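Beta-agarase B (Zobellia galactanivorans, PDB 4ATF) cleaves the beta-1,4 linkages between beta-D-galactose and 3,6-anhydro-alpha-L-galactose in agarose at random positions, with retention of the anomeric configuration. Local coordinates at residues A[207-212]-A[246-251]; A[177-182]-A[230-235]; A[17-22]-A[298-303]; A[54-59]-A[71-76]. The protein carries 1 engineered substitution. All blocks are in the same frame, centred on the assembly; numbering follows the deposited sequence. Where two conformers were deposited one is given.

Interaction 1 (A[207-212]-A[246-251])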
# COMPACT_ATOMS: atom_id res chain seq x y z
N ASP A 207 12.60 -6.48 -11.92
CA ASP A 207 13.82 -7.07 -11.44
C ASP A 207 14.23 -6.21 -10.22
O ASP A 207 13.56 -5.23 -9.94
CB ASP A 207 14.95 -7.12 -12.54
CG ASP A 207 15.27 -5.74 -13.17
OD1 ASP A 207 15.89 -4.86 -12.49
OD2 ASP A 207 14.97 -5.54 -14.37
N PRO A 208 15.34 -6.54 -9.52
CA PRO A 208 15.72 -5.74 -8.30
C PRO A 208 15.98 -4.24 -8.53
O PRO A 208 16.02 -3.46 -7.54
CB PRO A 208 17.03 -6.45 -7.83
CG PRO A 208 16.81 -7.95 -8.31
CD PRO A 208 16.18 -7.75 -9.71
N TRP A 209 16.15 -3.83 -9.79
CA TRP A 209 16.51 -2.44 -10.13
C TRP A 209 15.48 -1.67 -10.99
O TRP A 209 15.79 -0.60 -11.54
CB TRP A 209 17.89 -2.39 -10.77
CG TRP A 209 18.97 -2.97 -9.87
CD1 TRP A 209 19.65 -4.15 -10.06
CD2 TRP A 209 19.44 -2.42 -8.61
NE1 TRP A 209 20.58 -4.34 -9.00
CE2 TRP A 209 20.42 -3.32 -8.09
CE3 TRP A 209 19.08 -1.27 -7.85
CZ2 TRP A 209 21.10 -3.08 -6.89
CZ3 TRP A 209 19.75 -1.03 -6.64
CH2 TRP A 209 20.77 -1.93 -6.19
N HIS A 210 14.27 -2.22 -11.13
CA HIS A 210 13.35 -1.66 -12.14
C HIS A 210 11.89 -1.85 -11.69
O HIS A 210 11.41 -2.99 -11.59
CB HIS A 210 13.58 -2.32 -13.56
CG HIS A 210 12.93 -1.56 -14.67
ND1 HIS A 210 11.61 -1.74 -15.03
CD2 HIS A 210 13.40 -0.58 -15.46
CE1 HIS A 210 11.30 -0.91 -16.03
NE2 HIS A 210 12.38 -0.20 -16.31
N LEU A 211 11.20 -0.72 -11.47
CA LEU A 211 9.75 -0.69 -11.07
C LEU A 211 9.03 0.19 -12.08
O LEU A 211 9.55 1.22 -12.46
CB LEU A 211 9.58 -0.04 -9.66
CG LEU A 211 10.33 -0.72 -8.50
CD1 LEU A 211 10.19 0.13 -7.16
CD2 LEU A 211 9.82 -2.20 -8.34
N GLU A 212 7.84 -0.20 -12.51
CA GLU A 212 6.97 0.68 -13.33
C GLU A 212 5.64 0.77 -12.65
O GLU A 212 5.08 -0.27 -12.29
CB GLU A 212 6.75 0.02 -14.72
CG GLU A 212 8.07 -0.04 -15.51
CD GLU A 212 7.92 -0.93 -16.74
OE1 GLU A 212 6.81 -1.46 -17.03
OE2 GLU A 212 8.92 -1.05 -17.42
N ASP A 246 30.37 -2.14 -2.77
CA ASP A 246 29.10 -2.39 -3.45
C ASP A 246 28.80 -3.88 -3.50
O ASP A 246 29.33 -4.61 -4.36
CB ASP A 246 29.10 -1.78 -4.86
CG ASP A 246 27.69 -1.71 -5.49
OD1 ASP A 246 26.70 -2.24 -4.91
OD2 ASP A 246 27.56 -1.10 -6.59
N THR A 247 27.93 -4.32 -2.60
CA THR A 247 27.37 -5.69 -2.66
C THR A 247 25.84 -5.51 -2.60
O THR A 247 25.13 -6.36 -2.02
CB THR A 247 27.88 -6.55 -1.45
OG1 THR A 247 27.73 -5.75 -0.26
CG2 THR A 247 29.38 -7.00 -1.64
N ARG A 248 25.33 -4.39 -3.19
CA ARG A 248 23.89 -4.11 -3.13
C ARG A 248 23.05 -5.20 -3.76
O ARG A 248 23.38 -5.69 -4.88
CB ARG A 248 23.56 -2.80 -3.84
CG ARG A 248 23.99 -1.56 -3.03
CD ARG A 248 23.64 -0.29 -3.77
NE ARG A 248 24.61 -0.07 -4.83
CZ ARG A 248 24.69 1.05 -5.55
NH1 ARG A 248 23.84 2.07 -5.33
NH2 ARG A 248 25.63 1.15 -6.50
N THR A 249 21.96 -5.61 -3.11
CA THR A 249 21.07 -6.62 -3.69
C THR A 249 19.94 -5.99 -4.57
O THR A 249 19.32 -6.64 -5.44
CB THR A 249 20.38 -7.48 -2.58
OG1 THR A 249 19.51 -6.62 -1.81
CG2 THR A 249 21.43 -8.14 -1.68
N GLY A 250 19.61 -4.75 -4.29
CA GLY A 250 18.40 -4.13 -4.89
C GLY A 250 17.15 -4.71 -4.21
O GLY A 250 17.25 -5.36 -3.13
N LEU A 251 16.01 -4.54 -4.87
CA LEU A 251 14.72 -5.11 -4.37
C LEU A 251 14.59 -6.58 -4.81
O LEU A 251 13.91 -6.91 -5.78
CB LEU A 251 13.54 -4.23 -4.85
CG LEU A 251 13.53 -2.76 -4.29
CD1 LEU A 251 12.52 -1.90 -5.06
CD2 LEU A 251 13.19 -2.78 -2.82
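Gly250 lies over one face of the Trp209 indole: its CA stands 3.6 Å from the centroid of the Trp209 six-membered ring and 18° off the ring normal, a CH-pi contact. The backbone continues along the rim of the same ring, where Gly250 N comes within 3.4 Å of Trp209 CZ2. Arg248 approaches differently, its CB meeting Trp209 CH2 at the edge, near the ring plane. The ring reaches back to the 246-251 segment, although its CB bond leads away, because CG lies anti to the carbonyl carbon (chi1 -58°). Gly250, at positive phi, leaves no room for a beta carbon between Pro208 O and the indole.

Pro208 and Trp209 occupy the centre of the type I turn from Asp207 to His210, which closes the hairpin between strands 199-207 and 210-215 of the GH16 beta-sandwich. An Asx turn overlaps its start, Asp207 OD1 accepting from Trp209 N. Pro208 turns its CB to the other backbone, 3.3 Å from Thr249 O, and its carbonyl O receives Leu251 N at 2.9 Å, nearly straight at 166° and in the carbonyl plane on a lone pair. The reverse CA-H...O contact runs from Pro208 CA to Leu251 O.

Leu211 and Leu251 cross at about a right angle, their CD1 atoms 3.7 Å apart, and Leu251 packs further on His168 and Val170 of strand 164-172. At the outer end, Arg248 grips Asp246 side-on through NE and NH2, both donors coming from above the carboxylate plane, while its NH1 binds Asp230 O.

Interaction 2 (A[177-182]-A[230-235])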
# COMPACT_ATOMS: atom_id res chain seq x y z
N GLN A 177 16.86 2.96 9.92
CA GLN A 177 17.06 4.02 8.95
C GLN A 177 16.19 3.67 7.75
O GLN A 177 16.05 2.49 7.43
CB GLN A 177 18.53 4.04 8.49
CG GLN A 177 19.57 4.58 9.48
CD GLN A 177 20.87 4.88 8.74
OE1 GLN A 177 21.75 4.04 8.67
NE2 GLN A 177 20.95 6.06 8.10
N ASP A 178 15.68 4.70 7.06
CA ASP A 178 14.66 4.48 6.01
C ASP A 178 15.07 5.32 4.82
O ASP A 178 15.22 6.55 4.97
CB ASP A 178 13.32 4.96 6.61
CG ASP A 178 12.20 4.96 5.63
OD1 ASP A 178 12.34 4.54 4.44
OD2 ASP A 178 11.13 5.42 6.05
N TYR A 179 15.25 4.69 3.65
CA TYR A 179 15.37 5.45 2.39
C TYR A 179 14.14 5.26 1.47
O TYR A 179 13.69 4.12 1.26
CB TYR A 179 16.60 4.93 1.61
CG TYR A 179 16.58 5.49 0.17
CD1 TYR A 179 17.02 6.83 -0.10
CD2 TYR A 179 16.03 4.70 -0.90
CE1 TYR A 179 16.96 7.38 -1.43
CE2 TYR A 179 15.96 5.22 -2.23
CZ TYR A 179 16.45 6.55 -2.50
OH TYR A 179 16.35 7.01 -3.80
N GLN A 180 13.61 6.35 0.88
CA GLN A 180 12.71 6.23 -0.28
C GLN A 180 13.07 7.39 -1.24
O GLN A 180 13.65 8.42 -0.79
CB GLN A 180 11.20 6.33 0.15
CG GLN A 180 10.85 7.69 0.83
CD GLN A 180 9.34 7.95 0.96
OE1 GLN A 180 8.89 8.61 1.92
NE2 GLN A 180 8.57 7.45 0.01
N PRO A 181 12.72 7.26 -2.55
CA PRO A 181 12.93 8.41 -3.43
C PRO A 181 12.02 9.57 -2.97
O PRO A 181 10.90 9.30 -2.44
CB PRO A 181 12.49 7.92 -4.82
CG PRO A 181 12.44 6.42 -4.72
CD PRO A 181 12.12 6.10 -3.26
N LYS A 182 12.48 10.82 -3.11
CA LYS A 182 11.65 11.94 -2.63
C LYS A 182 11.44 13.04 -3.70
O LYS A 182 10.97 14.12 -3.38
CB LYS A 182 12.16 12.50 -1.25
CG LYS A 182 11.83 11.56 -0.08
CD LYS A 182 11.95 12.22 1.28
CE LYS A 182 11.55 11.26 2.40
NZ LYS A 182 11.31 11.97 3.72
N ASP A 230 18.56 2.37 -4.65
CA ASP A 230 19.37 2.26 -3.40
C ASP A 230 20.71 3.07 -3.40
O ASP A 230 21.78 2.48 -3.29
CB ASP A 230 19.68 0.80 -3.13
CG ASP A 230 20.35 0.58 -1.73
OD1 ASP A 230 20.15 1.43 -0.80
OD2 ASP A 230 21.08 -0.43 -1.58
N PRO A 231 20.66 4.42 -3.55
CA PRO A 231 21.93 5.20 -3.61
C PRO A 231 22.76 5.15 -2.29
O PRO A 231 23.98 5.36 -2.33
CB PRO A 231 21.42 6.63 -3.88
CG PRO A 231 19.98 6.65 -3.21
CD PRO A 231 19.46 5.28 -3.58
N LYS A 232 22.13 4.84 -1.14
CA LYS A 232 22.86 4.82 0.13
C LYS A 232 23.41 3.42 0.47
O LYS A 232 23.90 3.21 1.58
CB LYS A 232 21.94 5.29 1.28
CG LYS A 232 21.44 6.68 1.13
CD LYS A 232 20.64 7.14 2.41
CE LYS A 232 20.14 8.50 2.33
NZ LYS A 232 19.58 9.02 3.65
N HIS A 233 23.25 2.46 -0.45
CA HIS A 233 23.75 1.07 -0.29
C HIS A 233 23.14 0.43 1.00
O HIS A 233 23.82 -0.34 1.71
CB HIS A 233 25.30 0.97 -0.25
CG HIS A 233 26.00 1.42 -1.51
ND1 HIS A 233 27.10 0.75 -2.01
CD2 HIS A 233 25.78 2.46 -2.35
CE1 HIS A 233 27.55 1.38 -3.08
NE2 HIS A 233 26.76 2.42 -3.32
N PHE A 234 21.87 0.71 1.28
CA PHE A 234 21.23 0.03 2.46
C PHE A 234 21.04 -1.45 2.15
O PHE A 234 20.85 -2.26 3.06
CB PHE A 234 19.85 0.59 2.78
CG PHE A 234 19.88 1.88 3.52
CD1 PHE A 234 21.12 2.56 3.79
CD2 PHE A 234 18.68 2.43 3.98
CE1 PHE A 234 21.11 3.81 4.51
CE2 PHE A 234 18.69 3.69 4.74
CZ PHE A 234 19.87 4.36 4.97
N THR A 235 21.09 -1.80 0.86
CA THR A 235 20.96 -3.21 0.50
C THR A 235 22.27 -3.98 0.35
O THR A 235 22.25 -5.12 -0.15
CB THR A 235 20.04 -3.43 -0.76
OG1 THR A 235 20.70 -3.00 -1.97
CG2 THR A 235 18.63 -2.73 -0.57
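Tyr179 and Pro231 make the closest packing here, crossing at about a right angle. Pro231 CD lies over one face of the phenol ring, 3.9 Å from the centroid of the Tyr179 ring and 28° off its normal, a CH-pi contact; it is nearest to Tyr179 CZ, at 3.4 Å. The ring reaches the proline because CG stands anti to the backbone N (chi1 168°).

A second apolar group centres on Phe234. Its ring meets the strand through the CE2-CZ side, with CE2 4.0 Å from Tyr179 CB and Asp178 N at the edge. Gln177 crosses the phenylalanine at about a right angle, the amide plane inclined 57° to the ring, and Gln177 NE2 comes to 3.7 Å from Phe234 CZ.

No hydrogen bond joins the two segments. The polar contacts lie within 230-235: His233 N to Asp230 O closes the type I turn, and the Asp230 carboxylate holds the residues just after it. Asp230 OD1 accepts from Phe234 N through its syn lone pair at 2.8 Å, and OD2 takes both Thr235 N and Thr235 OG1 from the same face. Tyr179 OH binds Ile228 O. With an alanine at Tyr179, the face over Pro231 CD would go, which would probably open a gap beside the proline and leave Ile228 O without this bond.

Asp178, a substrate-binding residue, points its CB bond away from the loop and bonds to His169, another such residue. Strand 177-179 pairs antiparallel with strand 164-172, which Phe234 also touches through Ile172, so the loop following helix 226-229 backs a strand at the glycan site.

Interaction 3 (A[17-22]-A[298-303])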
# COMPACT_ATOMS: atom_id res chain seq x y z
N ILE A 17 -8.97 -8.07 -18.36
CA ILE A 17 -8.59 -6.69 -18.64
C ILE A 17 -7.13 -6.76 -19.08
O ILE A 17 -6.31 -7.38 -18.41
CB ILE A 17 -8.75 -5.78 -17.37
CG1 ILE A 17 -10.22 -5.67 -16.97
CG2 ILE A 17 -8.21 -4.37 -17.68
CD1 ILE A 17 -10.46 -5.05 -15.60
N PRO A 18 -6.76 -6.09 -20.19
CA PRO A 18 -5.35 -6.20 -20.56
C PRO A 18 -4.39 -5.76 -19.44
O PRO A 18 -4.66 -4.80 -18.69
CB PRO A 18 -5.19 -5.18 -21.70
CG PRO A 18 -6.59 -5.08 -22.32
CD PRO A 18 -7.56 -5.31 -21.18
N VAL A 19 -3.26 -6.45 -19.35
CA VAL A 19 -2.17 -6.04 -18.49
C VAL A 19 -1.39 -4.94 -19.23
O VAL A 19 -0.98 -5.15 -20.39
CB VAL A 19 -1.27 -7.25 -18.10
CG1 VAL A 19 0.02 -6.75 -17.42
CG2 VAL A 19 -2.03 -8.16 -17.09
N PRO A 20 -1.19 -3.75 -18.57
CA PRO A 20 -0.56 -2.64 -19.29
C PRO A 20 0.97 -2.75 -19.42
O PRO A 20 1.58 -2.11 -20.34
CB PRO A 20 -0.96 -1.40 -18.44
CG PRO A 20 -1.06 -1.92 -17.02
CD PRO A 20 -1.68 -3.33 -17.21
N ALA A 21 1.59 -3.53 -18.52
CA ALA A 21 3.01 -3.76 -18.58
C ALA A 21 3.37 -4.77 -19.71
O ALA A 21 2.50 -5.55 -20.20
CB ALA A 21 3.51 -4.26 -17.21
N ASP A 22 4.64 -4.74 -20.15
CA ASP A 22 5.05 -5.45 -21.37
C ASP A 22 5.71 -6.77 -20.89
O ASP A 22 6.72 -6.73 -20.19
CB ASP A 22 6.08 -4.56 -22.14
CG ASP A 22 6.44 -5.11 -23.53
OD1 ASP A 22 6.35 -6.34 -23.78
OD2 ASP A 22 6.89 -4.29 -24.38
N TRP A 298 -10.86 -5.83 -6.20
CA TRP A 298 -10.02 -7.01 -6.50
C TRP A 298 -8.54 -6.68 -6.53
O TRP A 298 -8.15 -5.50 -6.59
CB TRP A 298 -10.44 -7.73 -7.82
CG TRP A 298 -10.74 -6.82 -9.08
CD1 TRP A 298 -11.99 -6.55 -9.67
CD2 TRP A 298 -9.75 -6.19 -9.92
NE1 TRP A 298 -11.80 -5.77 -10.84
CE2 TRP A 298 -10.45 -5.53 -11.00
CE3 TRP A 298 -8.35 -6.09 -9.86
CZ2 TRP A 298 -9.77 -4.81 -12.01
CZ3 TRP A 298 -7.68 -5.35 -10.85
CH2 TRP A 298 -8.40 -4.72 -11.92
N ILE A 299 -7.73 -7.72 -6.46
CA ILE A 299 -6.31 -7.61 -6.60
C ILE A 299 -5.86 -8.77 -7.49
O ILE A 299 -6.21 -9.95 -7.22
CB ILE A 299 -5.57 -7.52 -5.23
CG1 ILE A 299 -4.03 -7.28 -5.48
CG2 ILE A 299 -5.87 -8.75 -4.37
CD1 ILE A 299 -3.31 -6.85 -4.18
N ARG A 300 -5.20 -8.44 -8.60
CA ARG A 300 -4.86 -9.45 -9.58
C ARG A 300 -3.34 -9.42 -9.75
O ARG A 300 -2.70 -8.35 -9.67
CB ARG A 300 -5.64 -9.21 -10.89
CG ARG A 300 -5.23 -7.92 -11.70
CD ARG A 300 -6.32 -7.72 -12.81
NE ARG A 300 -5.93 -6.60 -13.68
CZ ARG A 300 -5.79 -6.68 -15.02
NH1 ARG A 300 -6.10 -7.81 -15.70
NH2 ARG A 300 -5.42 -5.60 -15.72
N ILE A 301 -2.78 -10.60 -9.96
CA ILE A 301 -1.35 -10.83 -9.94
C ILE A 301 -1.00 -11.70 -11.17
O ILE A 301 -1.64 -12.74 -11.40
CB ILE A 301 -0.96 -11.63 -8.66
CG1 ILE A 301 -1.25 -10.79 -7.38
CG2 ILE A 301 0.50 -12.07 -8.78
CD1 ILE A 301 -1.78 -11.60 -6.13
N TYR A 302 -0.02 -11.27 -11.97
CA TYR A 302 0.36 -12.00 -13.19
C TYR A 302 1.88 -12.18 -13.25
O TYR A 302 2.64 -11.31 -12.78
CB TYR A 302 -0.06 -11.23 -14.47
CG TYR A 302 -1.54 -11.12 -14.65
CD1 TYR A 302 -2.28 -10.15 -13.93
CD2 TYR A 302 -2.20 -11.96 -15.53
CE1 TYR A 302 -3.65 -10.06 -14.08
CE2 TYR A 302 -3.62 -11.87 -15.70
CZ TYR A 302 -4.30 -10.90 -14.98
OH TYR A 302 -5.68 -10.80 -15.16
N LYS A 303 2.31 -13.29 -13.83
CA LYS A 303 3.76 -13.55 -14.06
C LYS A 303 3.98 -13.69 -15.56
O LYS A 303 3.13 -14.24 -16.26
CB LYS A 303 4.19 -14.86 -13.30
CG LYS A 303 4.07 -14.62 -11.70
CD LYS A 303 5.25 -15.20 -10.87
CE LYS A 303 6.43 -14.45 -11.18
NZ LYS A 303 7.37 -14.20 -10.13
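Ile17 O receives Arg300 NH1 at 2.8 Å, the donor tilted 24° from the carbonyl plane and the oxygen lying in the guanidinium plane. Arg300 NH2 donates to Pro18 O at 3.2 Å, here from above the carbonyl plane, and adds a weak bond to Ile17 O, so one guanidinium holds two successive carbonyls. Ile17 also covers a face of this group with its CB, while its CG2 is 3.6 Å from Arg300 NH2. The other branch of Ile17 ends in CD1, which meets Trp298 CZ2 at 3.7 Å. In the conformer considered, Val19 CG2 sits over the centre of the Tyr302 ring, 3.8 Å from the centroid; with a second conformer deposited, this CH-pi contact may not be permanent.

Arg300 leaves the strand with CG between the backbone N and the carbonyl carbon (chi1 68°), then runs extended to NE, where Glu114 forms a salt bridge. Tyr302 OH takes a weak bond from Arg300 NH1 and pairs with Lys15 O. A leucine in place of Arg300 would probably leave both carbonyls without these donors, Glu114 without this ion pair and the 17-22 segment less firmly held.

The N-terminal segment thus packs on strand 293-306, away from the glycan site. That strand runs antiparallel to both 27-31 and 111-118, and Val19 reaches Trp29 and Tyr112 on these two neighbours.

Interaction 4 (A[54-59]-A[71-76]). With GAL (beta-D-galactopyranose), chain E; AAL (3,6-anhydro-alpha-L-galactopyranose), chain B.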
# COMPACT_ATOMS: atom_id res chain seq x y z
N LYS A 54 -6.30 -17.52 1.45
CA LYS A 54 -5.38 -16.60 0.84
C LYS A 54 -4.86 -15.52 1.76
O LYS A 54 -3.80 -14.95 1.46
CB LYS A 54 -6.04 -15.92 -0.37
CG LYS A 54 -6.29 -16.92 -1.50
CD LYS A 54 -6.84 -16.31 -2.81
CE LYS A 54 -7.07 -17.47 -3.78
NZ LYS A 54 -7.91 -17.04 -4.86
N TRP A 55 -5.55 -15.20 2.86
CA TRP A 55 -5.16 -14.06 3.66
C TRP A 55 -5.11 -14.39 5.16
O TRP A 55 -5.87 -15.22 5.65
CB TRP A 55 -6.17 -12.89 3.48
CG TRP A 55 -6.36 -12.57 2.03
CD1 TRP A 55 -7.38 -13.00 1.22
CD2 TRP A 55 -5.53 -11.70 1.23
NE1 TRP A 55 -7.23 -12.44 -0.08
CE2 TRP A 55 -6.08 -11.68 -0.10
CE3 TRP A 55 -4.36 -10.96 1.49
CZ2 TRP A 55 -5.50 -10.95 -1.18
CZ3 TRP A 55 -3.76 -10.21 0.42
CH2 TRP A 55 -4.36 -10.22 -0.91
N ASP A 56 -4.27 -13.64 5.87
CA ASP A 56 -4.36 -13.56 7.35
C ASP A 56 -4.89 -12.17 7.70
O ASP A 56 -4.45 -11.17 7.05
CB ASP A 56 -2.95 -13.71 7.95
CG ASP A 56 -2.97 -13.74 9.50
OD1 ASP A 56 -4.02 -14.00 10.14
OD2 ASP A 56 -1.90 -13.48 10.08
N ASP A 57 -5.80 -12.05 8.69
CA ASP A 57 -6.41 -10.71 8.91
C ASP A 57 -5.63 -9.90 9.94
O ASP A 57 -6.19 -9.20 10.80
CB ASP A 57 -7.93 -10.77 9.24
CG ASP A 57 -8.28 -11.73 10.44
OD1 ASP A 57 -7.36 -12.47 10.95
OD2 ASP A 57 -9.49 -11.76 10.85
N PHE A 58 -4.29 -9.92 9.79
CA PHE A 58 -3.44 -9.05 10.62
C PHE A 58 -2.21 -8.65 9.83
O PHE A 58 -2.01 -9.14 8.71
CB PHE A 58 -3.05 -9.72 11.97
CG PHE A 58 -2.73 -8.69 13.07
CD1 PHE A 58 -3.75 -7.95 13.64
CD2 PHE A 58 -1.41 -8.42 13.46
CE1 PHE A 58 -3.52 -6.95 14.64
CE2 PHE A 58 -1.14 -7.42 14.45
CZ PHE A 58 -2.21 -6.67 15.03
N TYR A 59 -1.42 -7.76 10.41
CA TYR A 59 -0.05 -7.47 9.92
C TYR A 59 0.84 -8.72 10.05
O TYR A 59 0.44 -9.68 10.64
CB TYR A 59 0.49 -6.28 10.71
CG TYR A 59 1.88 -5.82 10.31
CD1 TYR A 59 2.11 -5.15 9.06
CD2 TYR A 59 2.94 -5.90 11.24
CE1 TYR A 59 3.44 -4.64 8.74
CE2 TYR A 59 4.26 -5.42 10.90
CZ TYR A 59 4.48 -4.80 9.66
OH TYR A 59 5.76 -4.33 9.36
N TRP A 71 -4.02 -1.88 14.89
CA TRP A 71 -4.71 -2.80 14.00
C TRP A 71 -5.50 -3.84 14.79
O TRP A 71 -5.05 -4.30 15.85
CB TRP A 71 -3.75 -3.52 13.07
CG TRP A 71 -3.20 -2.57 11.98
CD1 TRP A 71 -3.91 -1.67 11.19
CD2 TRP A 71 -1.85 -2.49 11.55
NE1 TRP A 71 -3.07 -1.03 10.30
CE2 TRP A 71 -1.79 -1.50 10.52
CE3 TRP A 71 -0.67 -3.14 11.94
CZ2 TRP A 71 -0.56 -1.17 9.86
CZ3 TRP A 71 0.55 -2.80 11.27
CH2 TRP A 71 0.58 -1.82 10.27
N LYS A 72 -6.62 -4.29 14.21
CA LYS A 72 -7.50 -5.33 14.80
C LYS A 72 -7.97 -6.30 13.73
O LYS A 72 -8.31 -5.88 12.59
CB LYS A 72 -8.73 -4.64 15.45
CG LYS A 72 -8.39 -3.89 16.76
CD LYS A 72 -8.05 -4.90 17.94
CE LYS A 72 -7.81 -4.12 19.20
NZ LYS A 72 -7.44 -4.96 20.38
N ARG A 73 -8.01 -7.59 14.07
CA ARG A 73 -8.53 -8.63 13.15
C ARG A 73 -9.96 -8.32 12.74
O ARG A 73 -10.32 -8.51 11.61
CB ARG A 73 -8.46 -10.04 13.77
CG ARG A 73 -7.01 -10.52 13.87
CD ARG A 73 -6.91 -11.87 14.53
NE ARG A 73 -5.50 -12.27 14.74
CZ ARG A 73 -4.68 -12.72 13.80
NH1 ARG A 73 -5.09 -12.83 12.54
NH2 ARG A 73 -3.42 -13.06 14.14
N ASP A 74 -10.77 -7.81 13.68
CA ASP A 74 -12.18 -7.58 13.41
C ASP A 74 -12.52 -6.18 12.82
O ASP A 74 -13.70 -5.77 12.81
CB ASP A 74 -12.97 -7.88 14.68
CG ASP A 74 -12.76 -6.84 15.79
OD1 ASP A 74 -11.95 -5.89 15.65
OD2 ASP A 74 -13.44 -6.97 16.83
N ARG A 75 -11.52 -5.49 12.26
CA ARG A 75 -11.80 -4.27 11.51
C ARG A 75 -11.63 -4.47 9.98
O ARG A 75 -11.60 -3.50 9.20
CB ARG A 75 -10.94 -3.08 12.04
CG ARG A 75 -11.47 -2.51 13.39
CD ARG A 75 -12.81 -1.81 13.15
NE ARG A 75 -13.53 -1.38 14.37
CZ ARG A 75 -14.32 -2.19 15.11
NH1 ARG A 75 -14.53 -3.48 14.77
NH2 ARG A 75 -14.95 -1.71 16.16
N SER A 76 -11.43 -5.71 9.57
CA SER A 76 -11.54 -6.05 8.14
C SER A 76 -12.65 -7.08 7.93
O SER A 76 -12.97 -7.89 8.83
CB SER A 76 -10.17 -6.58 7.61
OG SER A 76 -9.79 -7.72 8.42
C1 GAL E . 7.79 -2.32 11.65
C2 GAL E . 8.32 -3.71 12.05
C3 GAL E . 8.15 -3.94 13.57
C4 GAL E . 8.73 -2.75 14.38
C5 GAL E . 8.18 -1.41 13.84
C6 GAL E . 8.82 -0.35 14.71
O2 GAL E . 7.73 -4.78 11.29
O3 GAL E . 8.90 -5.08 13.91
O4 GAL E . 10.12 -2.69 14.10
O5 GAL E . 8.47 -1.28 12.41
O6 GAL E . 8.13 0.77 14.26
C1 AAL B . 7.12 0.76 7.34
C2 AAL B . 7.90 1.26 8.59
C3 AAL B . 8.58 0.02 9.26
C4 AAL B . 7.69 -1.12 9.59
C5 AAL B . 7.19 -1.52 8.22
C6 AAL B . 8.57 -1.66 7.52
O2 AAL B . 6.98 1.87 9.51
O3 AAL B . 9.38 -0.68 8.25
O4 AAL B . 8.19 -2.22 10.29
O5 AAL B . 6.38 -0.51 7.56
O HOH W 1 -1.22 -13.58 12.51
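Arg73 NH1 is gripped by two carboxylates, Asp57 OD1 at 2.8 Å and Asp56 OD1 at 2.9 Å, both close to the guanidinium plane. The two carboxylates are turned differently: Asp57 OD1 is met nearly end-on to its C-O bond, whereas Asp56 OD1 is met on its syn side, 29° out of the carboxylate plane. A water joins Asp56 OD2 to Arg73 NH2, closing a ring of polar contacts. Phe58 CB lies over one guanidinium face, and the extended arginine chain crosses the Asp57 side chain at about a right angle. The paired acids would be expected to repel each other; Arg73, and Lys47 bound at Asp57 OD2, probably offset this.

Phe58 turns a ring edge to the other backbone, its CE1 3.3 Å from Trp71 O and 3.8 Å from Trp71 CB. Tyr59 swings out with CG anti to its own N (chi1 -178°), which lays its ring against the indole: Trp71 CZ3 stands over a face of it, 3.4 Å from Tyr59 CG, with the planes inclined by 31°. The hydroxyl end of the ring binds substrate. Tyr59 OH donates to O2 of the galactose at 2.8 Å, near the ring plane, and Asp135 and Asn61 bind the same sugar. Trp71, anchored through NE1 to Thr261 O, therefore backs a substrate-binding tyrosine.

Both segments adjoin strand 96-103, to which 55-56 is antiparallel and 69-71 parallel. Tyr59 and Trp71 also touch strand 255-262, through Ile258 and through Asn260 and Glu262 respectively.

In the fold
From the N terminus, interaction 3 opens first, at 17-22, and closes last, at 298-303, so its loop encloses the other three contacts and fastens the N-terminal segment to the last strand. Interaction 4 closes a short loop early, between 54-59 and 71-76, beside the glycan site; it meets interaction 3 where Trp55 packs on Ile299. Interactions 1 and 2 come after interaction 4 has closed, and cross each other: 177-182 and 207-212 open in turn, then 230-235 and 246-251 close. They share the long loop after helix 226-229, and the backbones of Thr249 and Thr235 meet where they touch. Together they tie that loop to strand 177-179 and to the 199-207/210-215 hairpin.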